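Local atomic coordinates of BluB-like flavoprotein (Clostridium difficile 630, PDB entry 3EO8), a protein that binds flavin mononucleotide and, as a member of the nitroreductase family, probably works as an FMN-dependent oxidoreductase. Residues D55-I60 and L95-A100; L105-V110 and E172-L177. All blocks are in the same frame, centred on the assembly; numbering follows the deposited sequence.

Contact 1. Residues D55-I60 and L95-A100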
loop_
_atom_site.group_PDB
_atom_site.type_symbol
_atom_site.label_atom_id
_atom_site.label_comp_id
_atom_site.label_asym_id
_atom_site.label_seq_id
_atom_site.Cartn_x
_atom_site.Cartn_y
_atom_site.Cartn_z
ATOM N N ASP A 55 -29.001 -2.745 -7.071
ATOM C CA ASP A 55 -29.636 -1.688 -6.304
ATOM C C ASP A 55 -28.739 -1.198 -5.186
ATOM O O ASP A 55 -28.844 -0.048 -4.794
ATOM C CB ASP A 55 -30.994 -2.102 -5.752
ATOM C CG ASP A 55 -30.869 -2.992 -4.560
ATOM O OD1 ASP A 55 -30.577 -4.186 -4.771
ATOM O OD2 ASP A 55 -31.022 -2.477 -3.418
ATOM N N LEU A 56 -27.914 -2.080 -4.619
ATOM C CA LEU A 56 -26.960 -1.666 -3.586
ATOM C C LEU A 56 -25.867 -0.780 -4.195
ATOM O O LEU A 56 -25.477 0.232 -3.630
ATOM C CB LEU A 56 -26.370 -2.908 -2.904
ATOM C CG LEU A 56 -25.324 -2.735 -1.823
ATOM C CD1 LEU A 56 -25.758 -1.727 -0.756
ATOM C CD2 LEU A 56 -25.050 -4.105 -1.208
HETATM N N MSE A 57 -25.382 -1.154 -5.373
HETATM C CA MSE A 57 -24.407 -0.314 -6.099
HETATM C C MSE A 57 -24.981 1.077 -6.351
HETATM O O MSE A 57 -24.275 2.082 -6.238
HETATM C CB MSE A 57 -24.012 -0.987 -7.433
HETATM C CG MSE A 57 -23.142 -2.195 -7.227
HETATM SE SE MSE A 57 -22.936 -3.312 -8.817
HETATM C CE MSE A 57 -21.715 -2.151 -9.725
ATOM N N GLU A 58 -26.270 1.159 -6.656
ATOM C CA GLU A 58 -26.875 2.460 -6.933
ATOM C C GLU A 58 -27.070 3.227 -5.641
ATOM O O GLU A 58 -26.942 4.458 -5.604
ATOM C CB GLU A 58 -28.232 2.299 -7.617
ATOM C CG GLU A 58 -28.141 1.633 -8.987
ATOM C CD GLU A 58 -27.638 2.559 -10.078
ATOM O OE1 GLU A 58 -27.504 3.784 -9.809
ATOM O OE2 GLU A 58 -27.386 2.058 -11.209
ATOM N N LYS A 59 -27.438 2.513 -4.573
ATOM C CA LYS A 59 -27.586 3.145 -3.276
ATOM C C LYS A 59 -26.280 3.760 -2.785
ATOM O O LYS A 59 -26.275 4.822 -2.183
ATOM C CB LYS A 59 -28.166 2.152 -2.248
ATOM C CG LYS A 59 -29.668 1.952 -2.429
ATOM C CD LYS A 59 -30.225 0.834 -1.574
ATOM C CE LYS A 59 -31.749 0.669 -1.767
ATOM N NZ LYS A 59 -32.055 -0.129 -2.996
ATOM N N ILE A 60 -25.176 3.088 -3.054
ATOM C CA ILE A 60 -23.840 3.554 -2.638
ATOM C C ILE A 60 -23.528 4.830 -3.442
ATOM O O ILE A 60 -23.049 5.817 -2.918
ATOM C CB ILE A 60 -22.808 2.427 -2.809
ATOM C CG1 ILE A 60 -23.027 1.349 -1.726
ATOM C CG2 ILE A 60 -21.370 2.945 -2.737
ATOM C CD1 ILE A 60 -22.309 0.040 -2.020
ATOM N N LEU A 95 -17.927 7.757 -10.073
ATOM C CA LEU A 95 -19.205 7.108 -10.282
ATOM C C LEU A 95 -19.210 6.188 -11.516
ATOM O O LEU A 95 -20.213 5.537 -11.775
ATOM C CB LEU A 95 -20.339 8.120 -10.356
ATOM C CG LEU A 95 -20.647 8.923 -9.087
ATOM C CD1 LEU A 95 -21.721 10.015 -9.412
ATOM C CD2 LEU A 95 -21.100 7.987 -7.991
ATOM N N PHE A 96 -18.097 6.137 -12.256
ATOM C CA PHE A 96 -17.954 5.206 -13.382
ATOM C C PHE A 96 -17.996 3.745 -12.967
ATOM O O PHE A 96 -18.215 2.880 -13.808
ATOM C CB PHE A 96 -16.633 5.436 -14.137
ATOM C CG PHE A 96 -15.457 4.935 -13.397
ATOM C CD1 PHE A 96 -15.082 3.606 -13.500
ATOM C CD2 PHE A 96 -14.782 5.756 -12.519
ATOM C CE1 PHE A 96 -14.036 3.108 -12.793
ATOM C CE2 PHE A 96 -13.722 5.269 -11.795
ATOM C CZ PHE A 96 -13.355 3.941 -11.913
ATOM N N TYR A 97 -17.785 3.446 -11.688
ATOM C CA TYR A 97 -17.825 2.052 -11.229
ATOM C C TYR A 97 -19.148 1.361 -11.555
ATOM O O TYR A 97 -19.196 0.133 -11.652
ATOM C CB TYR A 97 -17.526 1.924 -9.726
ATOM C CG TYR A 97 -18.674 2.281 -8.788
ATOM C CD1 TYR A 97 -19.695 1.388 -8.515
ATOM C CD2 TYR A 97 -18.705 3.495 -8.158
ATOM C CE1 TYR A 97 -20.752 1.710 -7.656
ATOM C CE2 TYR A 97 -19.733 3.841 -7.297
ATOM C CZ TYR A 97 -20.764 2.950 -7.049
ATOM O OH TYR A 97 -21.821 3.300 -6.207
ATOM N N LEU A 98 -20.221 2.132 -11.726
ATOM C CA LEU A 98 -21.524 1.558 -12.013
ATOM C C LEU A 98 -21.530 0.856 -13.379
ATOM O O LEU A 98 -22.407 0.069 -13.673
ATOM C CB LEU A 98 -22.587 2.642 -12.008
ATOM C CG LEU A 98 -22.870 3.208 -10.618
ATOM C CD1 LEU A 98 -23.573 4.554 -10.759
ATOM C CD2 LEU A 98 -23.715 2.216 -9.804
ATOM N N LYS A 99 -20.524 1.164 -14.193
ATOM C CA LYS A 99 -20.360 0.544 -15.511
ATOM C C LYS A 99 -19.889 -0.898 -15.434
ATOM O O LYS A 99 -19.946 -1.607 -16.453
ATOM C CB LYS A 99 -19.379 1.368 -16.345
ATOM C CG LYS A 99 -19.840 2.802 -16.600
ATOM C CD LYS A 99 -18.833 3.608 -17.422
ATOM C CE LYS A 99 -19.465 4.949 -17.783
ATOM N NZ LYS A 99 -18.522 5.951 -18.352
ATOM N N ALA A 100 -19.401 -1.322 -14.265
ATOM C CA ALA A 100 -18.922 -2.691 -14.053
ATOM C C ALA A 100 -20.000 -3.580 -13.440
ATOM O O ALA A 100 -20.877 -3.090 -12.733
ATOM C CB ALA A 100 -17.688 -2.681 -13.172
#

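Contact 2. Residues L105-V110 and E172-L177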
loop_
_atom_site.group_PDB
_atom_site.type_symbol
_atom_site.label_atom_id
_atom_site.label_comp_id
_atom_site.label_asym_id
_atom_site.label_seq_id
_atom_site.Cartn_x
_atom_site.Cartn_y
_atom_site.Cartn_z
ATOM N N LEU A 105 -15.886 -3.787 -2.061
ATOM C CA LEU A 105 -15.525 -2.838 -1.048
ATOM C C LEU A 105 -14.441 -3.488 -0.246
ATOM O O LEU A 105 -14.635 -4.605 0.285
ATOM C CB LEU A 105 -16.705 -2.506 -0.139
ATOM C CG LEU A 105 -17.965 -1.999 -0.830
ATOM C CD1 LEU A 105 -19.015 -1.760 0.229
ATOM C CD2 LEU A 105 -17.703 -0.777 -1.632
ATOM N N VAL A 106 -13.300 -2.821 -0.175
ATOM C CA VAL A 106 -12.172 -3.359 0.541
ATOM C C VAL A 106 -12.106 -2.644 1.867
ATOM O O VAL A 106 -11.758 -1.443 1.936
ATOM C CB VAL A 106 -10.853 -3.209 -0.219
ATOM C CG1 VAL A 106 -9.849 -4.045 0.466
ATOM C CG2 VAL A 106 -11.014 -3.698 -1.689
ATOM N N PHE A 107 -12.481 -3.380 2.914
ATOM C CA PHE A 107 -12.411 -2.881 4.288
ATOM C C PHE A 107 -11.027 -3.156 4.857
ATOM O O PHE A 107 -10.343 -4.078 4.444
ATOM C CB PHE A 107 -13.474 -3.533 5.185
ATOM C CG PHE A 107 -14.837 -2.908 5.054
ATOM C CD1 PHE A 107 -15.618 -3.138 3.929
ATOM C CD2 PHE A 107 -15.324 -2.066 6.035
ATOM C CE1 PHE A 107 -16.887 -2.562 3.806
ATOM C CE2 PHE A 107 -16.560 -1.460 5.917
ATOM C CZ PHE A 107 -17.361 -1.709 4.802
ATOM N N THR A 108 -10.627 -2.342 5.819
ATOM C CA THR A 108 -9.308 -2.439 6.411
ATOM C C THR A 108 -9.432 -1.952 7.868
ATOM O O THR A 108 -10.510 -1.567 8.314
ATOM C CB THR A 108 -8.269 -1.630 5.588
ATOM O OG1 THR A 108 -6.942 -1.912 6.055
ATOM C CG2 THR A 108 -8.549 -0.106 5.656
ATOM N N LYS A 109 -8.358 -2.063 8.622
ATOM C CA LYS A 109 -8.295 -1.581 9.973
ATOM C C LYS A 109 -6.909 -0.994 10.273
ATOM O O LYS A 109 -5.927 -1.263 9.554
ATOM C CB LYS A 109 -8.654 -2.693 10.955
ATOM C CG LYS A 109 -7.679 -3.870 11.004
ATOM C CD LYS A 109 -8.001 -4.843 12.138
ATOM C CE LYS A 109 -7.129 -6.105 11.982
ATOM N NZ LYS A 109 -7.047 -6.988 13.186
ATOM N N VAL A 110 -6.833 -0.170 11.316
ATOM C CA VAL A 110 -5.586 0.503 11.650
ATOM C C VAL A 110 -4.550 -0.505 12.123
ATOM O O VAL A 110 -4.879 -1.456 12.826
ATOM C CB VAL A 110 -5.790 1.594 12.748
ATOM C CG1 VAL A 110 -4.445 2.105 13.245
ATOM C CG2 VAL A 110 -6.621 2.727 12.225
ATOM N N GLU A 172 -20.774 7.054 5.174
ATOM C CA GLU A 172 -22.115 6.946 4.629
ATOM C C GLU A 172 -22.283 5.692 3.798
ATOM O O GLU A 172 -23.344 5.093 3.808
ATOM C CB GLU A 172 -22.440 8.158 3.772
ATOM C CG GLU A 172 -22.638 9.425 4.619
ATOM C CD GLU A 172 -21.381 10.089 5.100
ATOM O OE1 GLU A 172 -20.269 9.741 4.669
ATOM O OE2 GLU A 172 -21.501 11.011 5.949
ATOM N N ILE A 173 -21.239 5.317 3.076
ATOM C CA ILE A 173 -21.198 4.055 2.312
ATOM C C ILE A 173 -21.324 2.848 3.250
ATOM O O ILE A 173 -22.079 1.906 2.978
ATOM C CB ILE A 173 -19.886 3.933 1.484
ATOM C CG1 ILE A 173 -19.807 5.017 0.364
ATOM C CG2 ILE A 173 -19.781 2.535 0.831
ATOM C CD1 ILE A 173 -18.469 5.007 -0.388
ATOM N N GLU A 174 -20.561 2.877 4.339
ATOM C CA GLU A 174 -20.611 1.841 5.352
ATOM C C GLU A 174 -22.036 1.683 5.945
ATOM O O GLU A 174 -22.522 0.560 6.122
ATOM C CB GLU A 174 -19.634 2.180 6.467
ATOM C CG GLU A 174 -18.146 2.052 6.054
ATOM C CD GLU A 174 -17.190 2.703 7.041
ATOM O OE1 GLU A 174 -17.615 3.008 8.191
ATOM O OE2 GLU A 174 -16.016 2.941 6.634
ATOM N N ALA A 175 -22.690 2.805 6.231
ATOM C CA ALA A 175 -24.055 2.811 6.758
ATOM C C ALA A 175 -25.057 2.181 5.793
ATOM O O ALA A 175 -25.927 1.421 6.205
ATOM C CB ALA A 175 -24.470 4.234 7.079
ATOM N N VAL A 176 -24.959 2.516 4.510
ATOM C CA VAL A 176 -25.799 1.873 3.487
ATOM C C VAL A 176 -25.565 0.373 3.435
ATOM O O VAL A 176 -26.520 -0.407 3.421
ATOM C CB VAL A 176 -25.536 2.449 2.074
ATOM C CG1 VAL A 176 -26.254 1.610 0.999
ATOM C CG2 VAL A 176 -25.951 3.914 2.041
ATOM N N LEU A 177 -24.304 -0.043 3.389
ATOM C CA LEU A 177 -23.994 -1.468 3.315
ATOM C C LEU A 177 -24.607 -2.203 4.489
ATOM O O LEU A 177 -25.213 -3.269 4.321
ATOM C CB LEU A 177 -22.476 -1.679 3.328
ATOM C CG LEU A 177 -22.001 -3.114 3.266
ATOM C CD1 LEU A 177 -22.438 -3.769 1.936
ATOM C CD2 LEU A 177 -20.481 -3.160 3.439
#

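Contact 1. Residues D55-I60 and L95-A100
Tyr-97 and Met-57 illustrate how a tyrosine can fasten a short 3-10 turn to a neighbouring helix. The phenol OH donates to the backbone O of Met-57 at 2.7 Å, lying in the carbonyl plane with a C=O...donor angle of 151°, and the same oxygen sits at the edge of the ring, near its plane. With chi1 at 78°, CG lies between the backbone N and the carbonyl carbon, and the far end of the ring reaches from the 3-10 segment 95-99 to helix 54-75. There the hydroxyl meets a bump from the next turn of the helix, the CG2 methyl of Ile-60, 3.5 Å from Tyr-97 OH; the two side chains cross at about a right angle.

Leu-98 fills the hollow beside this bond. Its CG lies over one face of the Tyr-97 ring, offset toward the rim, while CD2 presses on the helix 3.6 Å from Met-57 O and 4.0 Å from Met-57 CB. Glu-58 folds back at chi2 (-77°) and lays its carboxylate against the same methyl, Glu-58 OE2 to Leu-98 CD2 being 3.9 Å, a van der Waals contact at the solvent-exposed margin. Selenomethionine Met-57, bent at chi3, carries the contact on to Ala-100: its CE comes within 3.3 Å of Ala-100 O, a carbonyl that also accepts a hydrogen bond from Arg-54.

Leu-103 of strand 102-108 touches Met-57, Ile-60 and Tyr-97 alike, continuing the packing toward the sheet. Next to Tyr-97, Phe-96 touches the flavin, so the turn joins helix 54-75 to the wall of the FMN pocket in this alpha-beta fold of the nitroreductase family.

Contact 2. Residues L105-V110 and E172-L177
Leu-105 and Phe-107, two residues apart on strand 102-108, meet Ile-173, Glu-174 and Leu-177 of helix 170-181 in a helix-on-sheet layer of the alpha-beta nitroreductase fold. It is a worked example of how a helix packs across a strand instead of along it: the axes of the two short segments run 108° apart in direction and approach to 11.6 Å, so side chains must span the gap.

Along the helix, Ile-173 comes first and makes the looser contact, its CG2 lying 4.4 Å from Leu-105 CD1. Glu-174 follows with its aliphatic stem. Its chi1 of -70°, with CG anti to the carbonyl carbon, brings Glu-174 CG to 3.9 Å from Phe-107 CE2. Beyond CG the extended chain carries the carboxylate onward, its plane 42° from that of the ring. Each oxygen of this buried group has its own partner, OE1 a salt bridge to Lys-185 and OE2 a hydrogen bond from Leu-190 N on strand 189-197, which probably favours its charged form.

One turn after Ile-173, Leu-177 fills the notch between the two strand side chains. It reaches Leu-105 tip to tip, while Leu-177 and the Phe-107 ring approach each other from opposite directions, the methyl lying oblique to the ring. A single methyl serves both neighbours: Leu-177 CD2 is 3.8 Å from Leu-105 CD1 and 3.7 Å from Phe-107 CE1.

In the fold
Contact 1 closes before contact 2 opens along the chain, and their centres lie about 15 Å apart within the nitroreductase fold. Strand 102-108 follows directly on the 95-100 turn, and therefore ties the two together: its Leu-103 packs on contact 1, and its later residues form contact 2. Helices 54-75 and 170-181 also touch directly, Leu-56 CD1 and Lys-59 CB each meeting Val-176 CG1 at 3.8 Å, while Ile-60 CG2 meets Ile-173 CG2 at 3.9 Å. Together the contacts describe two helices packed against each other and connected to the antiparallel sheet, with Phe-96, in the turn of contact 1, touching the FMN.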